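Long-range contacts in uroporphyrinogen III synthase (Thermus thermophilus, PDB 1WCW), which probably converts the linear tetrapyrrole hydroxymethylbilane into the cyclic uroporphyrinogen III, the precursor of haem and related pigments: residues 70-75 against 102-107; 91-96 against 126-131; 216-221 against 232-237. One frame throughout, in Å; residues are numbered along the deposited sequence.

Contact 1 (70-75 against 102-107)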
loop_
_atom_site.group_PDB
_atom_site.type_symbol
_atom_site.label_atom_id
_atom_site.label_comp_id
_atom_site.label_asym_id
_atom_site.label_seq_id
_atom_site.Cartn_x
_atom_site.Cartn_y
_atom_site.Cartn_z
ATOM N N GLY A 70 0.647 -7.210 -7.711
ATOM C CA GLY A 70 -0.543 -7.976 -8.026
ATOM C C GLY A 70 -0.708 -8.278 -9.497
ATOM O O GLY A 70 -1.129 -9.406 -9.852
ATOM N N VAL A 71 -0.407 -7.329 -10.348
ATOM C CA VAL A 71 -0.472 -7.555 -11.779
ATOM C C VAL A 71 0.518 -8.689 -12.134
ATOM O O VAL A 71 0.166 -9.656 -12.850
ATOM C CB VAL A 71 -0.113 -6.266 -12.518
ATOM C CG1 VAL A 71 0.144 -6.574 -14.021
ATOM C CG2 VAL A 71 -1.226 -5.225 -12.336
ATOM N N ARG A 72 1.757 -8.607 -11.655
ATOM C CA ARG A 72 2.750 -9.607 -11.996
ATOM C C ARG A 72 2.342 -10.966 -11.470
ATOM O O ARG A 72 2.425 -11.979 -12.219
ATOM C CB ARG A 72 4.102 -9.203 -11.453
ATOM C CG ARG A 72 4.607 -7.954 -12.133
ATOM C CD ARG A 72 6.097 -7.576 -11.762
ATOM N NE ARG A 72 6.352 -6.248 -12.312
ATOM C CZ ARG A 72 6.178 -5.109 -11.640
ATOM N NH1 ARG A 72 6.406 -3.930 -12.243
ATOM N NH2 ARG A 72 5.867 -5.152 -10.363
ATOM N N ASP A 73 1.872 -11.021 -10.217
ATOM C CA ASP A 73 1.459 -12.301 -9.658
ATOM C C ASP A 73 0.297 -12.917 -10.445
ATOM O O ASP A 73 0.265 -14.165 -10.636
ATOM C CB ASP A 73 1.043 -12.190 -8.187
ATOM C CG ASP A 73 2.192 -11.979 -7.245
ATOM O OD1 ASP A 73 1.845 -11.741 -6.070
ATOM O OD2 ASP A 73 3.395 -12.063 -7.640
ATOM N N LEU A 74 -0.690 -12.129 -10.860
ATOM C CA LEU A 74 -1.774 -12.671 -11.603
ATOM C C LEU A 74 -1.340 -13.226 -12.948
ATOM O O LEU A 74 -1.833 -14.296 -13.355
ATOM C CB LEU A 74 -2.845 -11.561 -11.772
ATOM C CG LEU A 74 -4.098 -11.946 -12.499
ATOM C CD1 LEU A 74 -4.819 -13.066 -11.814
ATOM C CD2 LEU A 74 -5.044 -10.702 -12.563
ATOM N N LEU A 75 -0.489 -12.514 -13.652
ATOM C CA LEU A 75 0.005 -13.002 -14.933
ATOM C C LEU A 75 0.785 -14.336 -14.714
ATOM O O LEU A 75 0.602 -15.292 -15.517
ATOM C CB LEU A 75 0.892 -11.928 -15.594
ATOM C CG LEU A 75 0.063 -10.740 -16.085
ATOM C CD1 LEU A 75 1.026 -9.669 -16.498
ATOM C CD2 LEU A 75 -0.821 -11.108 -17.224
ATOM N N ALA A 102 0.308 0.778 -12.983
ATOM C CA ALA A 102 0.397 1.182 -14.366
ATOM C C ALA A 102 1.690 0.677 -15.018
ATOM O O ALA A 102 1.660 0.213 -16.141
ATOM C CB ALA A 102 0.280 2.679 -14.515
ATOM N N ARG A 103 2.800 0.751 -14.297
ATOM C CA ARG A 103 4.046 0.327 -14.893
ATOM C C ARG A 103 4.041 -1.180 -15.143
ATOM O O ARG A 103 4.532 -1.649 -16.188
ATOM C CB ARG A 103 5.159 0.687 -13.945
ATOM C CG ARG A 103 5.401 2.164 -13.737
ATOM C CD ARG A 103 6.261 2.415 -12.470
ATOM N NE ARG A 103 6.227 3.840 -12.130
ATOM C CZ ARG A 103 6.615 4.379 -10.981
ATOM N NH1 ARG A 103 7.092 3.610 -10.001
ATOM N NH2 ARG A 103 6.524 5.703 -10.826
ATOM N N ALA A 104 3.496 -1.968 -14.194
ATOM C CA ALA A 104 3.454 -3.406 -14.402
ATOM C C ALA A 104 2.599 -3.737 -15.612
ATOM O O ALA A 104 2.934 -4.609 -16.370
ATOM C CB ALA A 104 2.946 -4.106 -13.179
ATOM N N LEU A 105 1.465 -3.069 -15.804
ATOM C CA LEU A 105 0.656 -3.326 -16.992
ATOM C C LEU A 105 1.417 -2.940 -18.283
ATOM O O LEU A 105 1.396 -3.714 -19.239
ATOM C CB LEU A 105 -0.665 -2.528 -16.878
ATOM C CG LEU A 105 -1.707 -3.167 -15.905
ATOM C CD1 LEU A 105 -2.859 -2.157 -15.683
ATOM C CD2 LEU A 105 -2.279 -4.473 -16.493
ATOM N N LYS A 106 2.084 -1.787 -18.267
ATOM C CA LYS A 106 2.848 -1.351 -19.453
ATOM C C LYS A 106 3.940 -2.373 -19.779
ATOM O O LYS A 106 4.126 -2.734 -20.933
ATOM C CB LYS A 106 3.469 0.005 -19.174
ATOM C CG LYS A 106 2.484 1.117 -19.189
ATOM C CD LYS A 106 2.387 1.740 -20.554
ATOM C CE LYS A 106 1.504 2.992 -20.508
ATOM N NZ LYS A 106 1.517 3.814 -21.789
ATOM N N GLU A 107 4.653 -2.858 -18.767
ATOM C CA GLU A 107 5.717 -3.854 -18.974
ATOM C C GLU A 107 5.166 -5.165 -19.530
ATOM O O GLU A 107 5.868 -5.912 -20.191
ATOM C CB GLU A 107 6.492 -4.066 -17.688
ATOM C CG GLU A 107 7.398 -2.863 -17.334
ATOM C CD GLU A 107 8.058 -2.955 -15.931
ATOM O OE1 GLU A 107 8.878 -2.046 -15.595
ATOM O OE2 GLU A 107 7.769 -3.915 -15.159
#

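Contact 2 (91-96 against 126-131)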
loop_
_atom_site.group_PDB
_atom_site.type_symbol
_atom_site.label_atom_id
_atom_site.label_comp_id
_atom_site.label_asym_id
_atom_site.label_seq_id
_atom_site.Cartn_x
_atom_site.Cartn_y
_atom_site.Cartn_z
ATOM N N LYS A 91 -8.468 -7.053 -24.429
ATOM C CA LYS A 91 -9.779 -6.587 -24.834
ATOM C C LYS A 91 -10.473 -5.754 -23.745
ATOM O O LYS A 91 -11.312 -4.897 -24.053
ATOM C CB LYS A 91 -10.656 -7.769 -25.228
ATOM C CG LYS A 91 -10.075 -8.496 -26.473
ATOM C CD LYS A 91 -10.836 -9.748 -26.842
ATOM C CE LYS A 91 -10.230 -10.410 -28.078
ATOM N NZ LYS A 91 -11.143 -11.475 -28.612
ATOM N N ALA A 92 -10.128 -5.953 -22.478
ATOM C CA ALA A 92 -10.770 -5.223 -21.435
ATOM C C ALA A 92 -10.327 -3.730 -21.375
ATOM O O ALA A 92 -9.238 -3.384 -21.833
ATOM C CB ALA A 92 -10.401 -5.904 -20.093
ATOM N N PHE A 93 -11.201 -2.928 -20.770
ATOM C CA PHE A 93 -10.867 -1.536 -20.457
ATOM C C PHE A 93 -10.003 -1.700 -19.181
ATOM O O PHE A 93 -10.467 -2.289 -18.191
ATOM C CB PHE A 93 -12.116 -0.720 -20.168
ATOM C CG PHE A 93 -11.871 0.720 -19.942
ATOM C CD1 PHE A 93 -11.542 1.563 -21.017
ATOM C CD2 PHE A 93 -11.947 1.246 -18.688
ATOM C CE1 PHE A 93 -11.303 2.949 -20.781
ATOM C CE2 PHE A 93 -11.685 2.636 -18.466
ATOM C CZ PHE A 93 -11.364 3.478 -19.559
ATOM N N ARG A 94 -8.806 -1.169 -19.206
ATOM C CA ARG A 94 -7.866 -1.384 -18.114
ATOM C C ARG A 94 -7.616 -0.150 -17.326
ATOM O O ARG A 94 -7.224 0.894 -17.891
ATOM C CB ARG A 94 -6.570 -1.911 -18.694
ATOM C CG ARG A 94 -6.694 -3.251 -19.422
ATOM C CD ARG A 94 -5.333 -3.731 -19.982
ATOM N NE ARG A 94 -4.740 -2.838 -20.956
ATOM C CZ ARG A 94 -5.108 -2.786 -22.239
ATOM N NH1 ARG A 94 -4.465 -1.904 -23.028
ATOM N NH2 ARG A 94 -6.081 -3.574 -22.714
ATOM N N LEU A 95 -7.804 -0.228 -16.015
ATOM C CA LEU A 95 -7.518 0.859 -15.102
ATOM C C LEU A 95 -6.435 0.529 -14.120
ATOM O O LEU A 95 -6.370 -0.634 -13.633
ATOM C CB LEU A 95 -8.730 1.202 -14.286
ATOM C CG LEU A 95 -9.888 1.804 -15.044
ATOM C CD1 LEU A 95 -11.078 1.934 -14.147
ATOM C CD2 LEU A 95 -9.501 3.203 -15.646
ATOM N N ALA A 96 -5.560 1.462 -13.813
ATOM C CA ALA A 96 -4.547 1.221 -12.753
ATOM C C ALA A 96 -4.789 2.259 -11.692
ATOM O O ALA A 96 -4.996 3.437 -11.965
ATOM C CB ALA A 96 -3.203 1.347 -13.336
ATOM N N LEU A 126 -12.891 7.775 -13.422
ATOM C CA LEU A 126 -12.343 6.892 -14.432
ATOM C C LEU A 126 -13.135 5.601 -14.481
ATOM O O LEU A 126 -12.755 4.740 -15.312
ATOM C CB LEU A 126 -10.861 6.595 -14.085
ATOM C CG LEU A 126 -9.992 7.802 -13.788
ATOM C CD1 LEU A 126 -8.527 7.289 -13.525
ATOM C CD2 LEU A 126 -9.932 8.795 -14.972
ATOM N N LEU A 127 -14.139 5.391 -13.599
ATOM C CA LEU A 127 -14.889 4.144 -13.606
ATOM C C LEU A 127 -16.069 4.390 -14.486
ATOM O O LEU A 127 -17.005 5.130 -14.103
ATOM C CB LEU A 127 -15.416 3.728 -12.214
ATOM C CG LEU A 127 -14.434 3.367 -11.116
ATOM C CD1 LEU A 127 -15.215 3.053 -9.833
ATOM C CD2 LEU A 127 -13.574 2.232 -11.549
ATOM N N PRO A 128 -16.103 3.719 -15.618
ATOM C CA PRO A 128 -17.232 3.958 -16.541
ATOM C C PRO A 128 -18.508 3.223 -16.240
ATOM O O PRO A 128 -18.487 2.066 -15.759
ATOM C CB PRO A 128 -16.677 3.523 -17.905
ATOM C CG PRO A 128 -15.128 3.410 -17.698
ATOM C CD PRO A 128 -15.015 2.957 -16.252
ATOM N N GLN A 129 -19.638 3.883 -16.473
ATOM C CA GLN A 129 -20.916 3.260 -16.343
ATOM C C GLN A 129 -20.872 2.187 -17.426
ATOM O O GLN A 129 -20.614 2.463 -18.631
ATOM C CB GLN A 129 -21.977 4.291 -16.600
ATOM C CG GLN A 129 -23.298 3.698 -16.231
ATOM C CD GLN A 129 -23.564 3.611 -14.685
ATOM O OE1 GLN A 129 -24.235 2.627 -14.272
ATOM N NE2 GLN A 129 -23.145 4.587 -13.884
ATOM N N GLY A 130 -21.174 0.950 -17.051
ATOM C CA GLY A 130 -21.067 -0.136 -18.004
ATOM C C GLY A 130 -21.995 -1.307 -17.726
ATOM O O GLY A 130 -22.991 -1.165 -16.998
ATOM N N ARG A 131 -21.710 -2.430 -18.370
ATOM C CA ARG A 131 -22.464 -3.649 -18.309
ATOM C C ARG A 131 -21.395 -4.771 -18.229
ATOM O O ARG A 131 -20.299 -4.650 -18.776
ATOM C CB ARG A 131 -23.256 -3.829 -19.654
ATOM C CG ARG A 131 -24.013 -2.581 -20.216
ATOM C CD ARG A 131 -23.843 -2.268 -21.762
ATOM N NE ARG A 131 -24.327 -3.313 -22.670
ATOM C CZ ARG A 131 -23.886 -3.493 -23.917
ATOM N NH1 ARG A 131 -24.377 -4.470 -24.671
ATOM N NH2 ARG A 131 -22.960 -2.694 -24.430
#

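Contact 3 (216-221 against 232-237)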
loop_
_atom_site.group_PDB
_atom_site.type_symbol
_atom_site.label_atom_id
_atom_site.label_comp_id
_atom_site.label_asym_id
_atom_site.label_seq_id
_atom_site.Cartn_x
_atom_site.Cartn_y
_atom_site.Cartn_z
ATOM N N VAL A 216 6.144 11.824 19.223
ATOM C CA VAL A 216 6.970 11.103 18.243
ATOM C C VAL A 216 6.640 11.702 16.892
ATOM O O VAL A 216 5.445 11.835 16.550
ATOM C CB VAL A 216 6.542 9.630 18.262
ATOM C CG1 VAL A 216 7.305 8.869 17.166
ATOM C CG2 VAL A 216 6.844 9.028 19.628
ATOM N N LYS A 217 7.621 12.034 16.115
ATOM C CA LYS A 217 7.331 12.659 14.797
ATOM C C LYS A 217 7.005 11.574 13.764
ATOM O O LYS A 217 7.829 10.682 13.530
ATOM C CB LYS A 217 8.534 13.492 14.415
ATOM C CG LYS A 217 8.664 14.723 15.346
ATOM C CD LYS A 217 9.939 15.441 15.071
ATOM C CE LYS A 217 10.048 16.712 15.945
ATOM N NZ LYS A 217 10.063 16.426 17.385
ATOM N N ALA A 218 5.852 11.712 13.102
ATOM C CA ALA A 218 5.486 10.765 12.079
ATOM C C ALA A 218 6.066 11.178 10.758
ATOM O O ALA A 218 5.942 12.376 10.359
ATOM C CB ALA A 218 3.992 10.660 11.996
ATOM N N LEU A 219 6.735 10.272 10.070
ATOM C CA LEU A 219 7.361 10.554 8.795
ATOM C C LEU A 219 6.669 9.703 7.766
ATOM O O LEU A 219 6.387 8.528 8.024
ATOM C CB LEU A 219 8.876 10.200 8.780
ATOM C CG LEU A 219 9.614 10.644 10.054
ATOM C CD1 LEU A 219 11.049 10.163 10.004
ATOM C CD2 LEU A 219 9.574 12.117 10.237
ATOM N N ALA A 220 6.395 10.289 6.584
ATOM C CA ALA A 220 5.669 9.526 5.541
ATOM C C ALA A 220 6.411 9.515 4.220
ATOM O O ALA A 220 6.833 10.619 3.819
ATOM C CB ALA A 220 4.250 10.131 5.310
ATOM N N VAL A 221 6.532 8.371 3.617
ATOM C CA VAL A 221 7.079 8.296 2.245
ATOM C C VAL A 221 5.843 8.194 1.368
ATOM O O VAL A 221 5.145 7.156 1.381
ATOM C CB VAL A 221 7.911 7.035 2.037
ATOM C CG1 VAL A 221 8.389 6.952 0.543
ATOM C CG2 VAL A 221 9.110 7.067 2.932
ATOM N N TRP A 232 -6.493 9.679 10.135
ATOM C CA TRP A 232 -6.571 9.227 11.521
ATOM C C TRP A 232 -6.306 10.372 12.479
ATOM O O TRP A 232 -6.165 10.115 13.669
ATOM C CB TRP A 232 -5.623 8.059 11.782
ATOM C CG TRP A 232 -6.134 6.773 11.227
ATOM C CD1 TRP A 232 -5.840 6.169 9.987
ATOM C CD2 TRP A 232 -7.042 5.862 11.876
ATOM N NE1 TRP A 232 -6.491 4.989 9.863
ATOM C CE2 TRP A 232 -7.246 4.767 10.996
ATOM C CE3 TRP A 232 -7.708 5.859 13.115
ATOM C CZ2 TRP A 232 -8.056 3.665 11.305
ATOM C CZ3 TRP A 232 -8.517 4.753 13.436
ATOM C CH2 TRP A 232 -8.694 3.676 12.533
ATOM N N GLY A 233 -6.214 11.604 11.991
ATOM C CA GLY A 233 -6.002 12.720 12.895
ATOM C C GLY A 233 -4.556 12.996 13.241
ATOM O O GLY A 233 -4.273 13.675 14.229
ATOM N N VAL A 234 -3.597 12.485 12.458
ATOM C CA VAL A 234 -2.191 12.743 12.685
ATOM C C VAL A 234 -1.575 13.525 11.560
ATOM O O VAL A 234 -1.816 13.188 10.384
ATOM C CB VAL A 234 -1.432 11.414 12.845
ATOM C CG1 VAL A 234 0.095 11.691 12.906
ATOM C CG2 VAL A 234 -1.932 10.695 14.111
ATOM N N LYS A 235 -0.913 14.632 11.839
ATOM C CA LYS A 235 -0.262 15.354 10.783
ATOM C C LYS A 235 1.221 14.941 10.696
ATOM O O LYS A 235 1.970 15.110 11.677
ATOM C CB LYS A 235 -0.330 16.876 11.099
ATOM C CG LYS A 235 0.318 17.741 10.025
ATOM C CD LYS A 235 0.369 19.184 10.504
ATOM C CE LYS A 235 1.199 20.056 9.624
ATOM N NZ LYS A 235 2.640 19.781 9.830
ATOM N N PRO A 236 1.695 14.410 9.575
ATOM C CA PRO A 236 3.115 14.016 9.482
ATOM C C PRO A 236 4.005 15.200 9.712
ATOM O O PRO A 236 3.697 16.340 9.238
ATOM C CB PRO A 236 3.299 13.542 8.072
ATOM C CG PRO A 236 1.925 13.336 7.541
ATOM C CD PRO A 236 0.960 14.154 8.338
ATOM N N PHE A 237 5.123 14.993 10.383
ATOM C CA PHE A 237 6.068 16.054 10.590
ATOM C C PHE A 237 6.786 16.266 9.255
ATOM O O PHE A 237 7.190 17.408 8.916
ATOM C CB PHE A 237 7.109 15.615 11.660
ATOM C CG PHE A 237 8.197 16.626 11.896
ATOM C CD1 PHE A 237 7.931 17.750 12.659
ATOM C CD2 PHE A 237 9.462 16.433 11.340
ATOM C CE1 PHE A 237 8.930 18.703 12.875
ATOM C CE2 PHE A 237 10.485 17.386 11.542
ATOM C CZ PHE A 237 10.196 18.515 12.316
HETATM O O HOH W 1 3.770 13.760 13.461
#

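Contact 1 (70-75 against 102-107)
Arg72 reaches over Ala104 to Glu107, and the course of its side chain shows how a long cationic residue can bridge two helices while laying a face on the small residue between them. From CB, where CG stands anti to the carbonyl carbon, the chain runs extended through CG and CD to NE and carries its head across the groove. Arg72 NE lies 4.1 Å from Ala104 CB and slightly nearer to Glu107 OE2; CZ closes to 3.7 Å from Ala104 CB. The last torsion turns the guanidinium roughly square to the chain, which lays one face on that methyl, displaced from the centre of the group. Arg72 NH1 does double duty: it touches Ala104 CB at 3.6 Å and, through the guanidinium edge, gives a nearly straight hydrogen bond to Glu107 OE2 (3.2 Å, 169°), part of a salt bridge. The bond lies close to the guanidinium plane but meets the carboxylate from above its own plane, and the two planes are turned 50° apart.

Beneath this polar lid the contact is apolar and close. Val71 CB sits 3.8 Å from Ala104 CB, while Val71 CG1 meets Leu105 CD2 at 4.0 Å, the two side chains crossing at about a right angle. The small alanine is consistent with the axes of the two short segments approaching to 9.2 Å, their N-to-C directions 38° apart.

Both helices, 68-80 and 99-107, rest on strand 62-65: Val71 touches Ala65, and Leu105 touches Phe63 and Ala65. Leu74 extends the packing to helix 50-57, while Arg72 and Glu107 lie on the solvent-exposed side.

Contact 2 (91-96 against 126-131)
The carbonyl oxygen of Leu126 faces a patch of carbon on strand 93-96. Both methyls of Leu95 lie against it from the same side, with CD1 at 3.5 Å and CD2 at 3.6 Å from Leu126 O, and the ring of Phe93 brings its edge to the same oxygen, CE2 lying 3.9 Å from Leu126 O close to the ring plane. These are van der Waals contacts, although the aromatic C-H edge could be weakly favourable to the oxygen.

Leu95 divides its two branches between neighbouring residues of the loop. CD1 packs against Leu127 CD2 at 3.6 Å, the side chains crossing at about a right angle, whereas CD2 lies 4.0 Å from Leu126 CB. One forked side chain thus bridges two consecutive loop residues. Phe93, two residues earlier on the same side of the strand, meets Pro128. Its CG is set opposite the backbone N (chi1 -176°), which carries the ring toward the loop, and CE2 comes within 3.6 Å of Pro128 CG. The two rings approach from opposite directions.

Around the contact, His113 lies with its ring almost parallel to that of Phe93, and the strand is hydrogen-bonded through its backbone to Phe63 and Ala65 of the adjoining strand. On the loop, Leu127 O accepts from Arg153 NE, and Pro128 O is hydrogen-bonded to Tyr155 OH.

What results is a division of labour: polar partners elsewhere probably help to anchor the loop that precedes strand 132-137, while its fit against strand 93-96 rests on shape, with branched and cyclic carbon groups meeting one face of the sheet. Such a join depends on packing and carries little directional bonding of its own.

Contact 3 (216-221 against 232-237)
Phe237 meets strand 217-221 with both its backbone and its ring. Its N-H bonds to Ala218 O at 2.7 Å, in the carbonyl plane but bent at the hydrogen (145°), and its aromatic ring lies alongside Lys217. With CG opposite the backbone N (chi1 177°), the ring runs the same way as the lysine chain, whose CB is 3.8 Å from Phe237 CB. Farther out, Lys217 CD stands 3.7 Å above the Phe237 ring centroid, a CH-pi contact over the face, and Lys217 CE lies 3.8 Å from Phe237 CE1. The ammonium is turned by the bend at chi4 and, with NZ 5.5 Å from that centroid, adds at most a weak attraction. Leu219 CD2 lies near the ring edge.

Were Phe237 replaced by an alanine, the methylenes of Lys217 and the methyl of Leu219 would probably lose their aromatic partner, leaving the lysine chain freer to turn.

Beside this pair a water joins the backbones, accepting from Ala218 N and donating to Lys235 O. Val234 CG1 reaches Ala218 CB at 4.1 Å, and Pro236 CA comes within 3.4 Å of Ala218 O.

Beyond these, Gly233, at positive phi, closes a Schellman motif ending helix 223-231, and Asn213 holds Gly233 O and Lys235 N. These bonds probably help to set the path of the loop, which completes a beta-alpha-beta crossover into strand 238-240.

Chemically, the loop engages strand 217-221 just before strand 238-240 pairs with it: one direct bond and one water satisfy the backbone of Ala218, while a lysine contributes mainly its hydrocarbon length.

The chain opens in the five-stranded parallel sheet and then passes to the mixed sheet, where contacts 1 and 2 lie. Contact 1 closes a loop from helix 68-80 to helix 99-107. Contact 2 starts within that loop, at strand 93-96, and closes beyond it at 126-131, so the two loops cross. Ala96 on the strand touches Ala102 and Leu105 on the following helix, linking helices on one side of the sheet with the loop on the other. Strand 155-167 leads back toward the parallel sheet, where contact 3 closes a short loop around helix 223-231. It stands apart, its centre about 31 Å from that of contact 1.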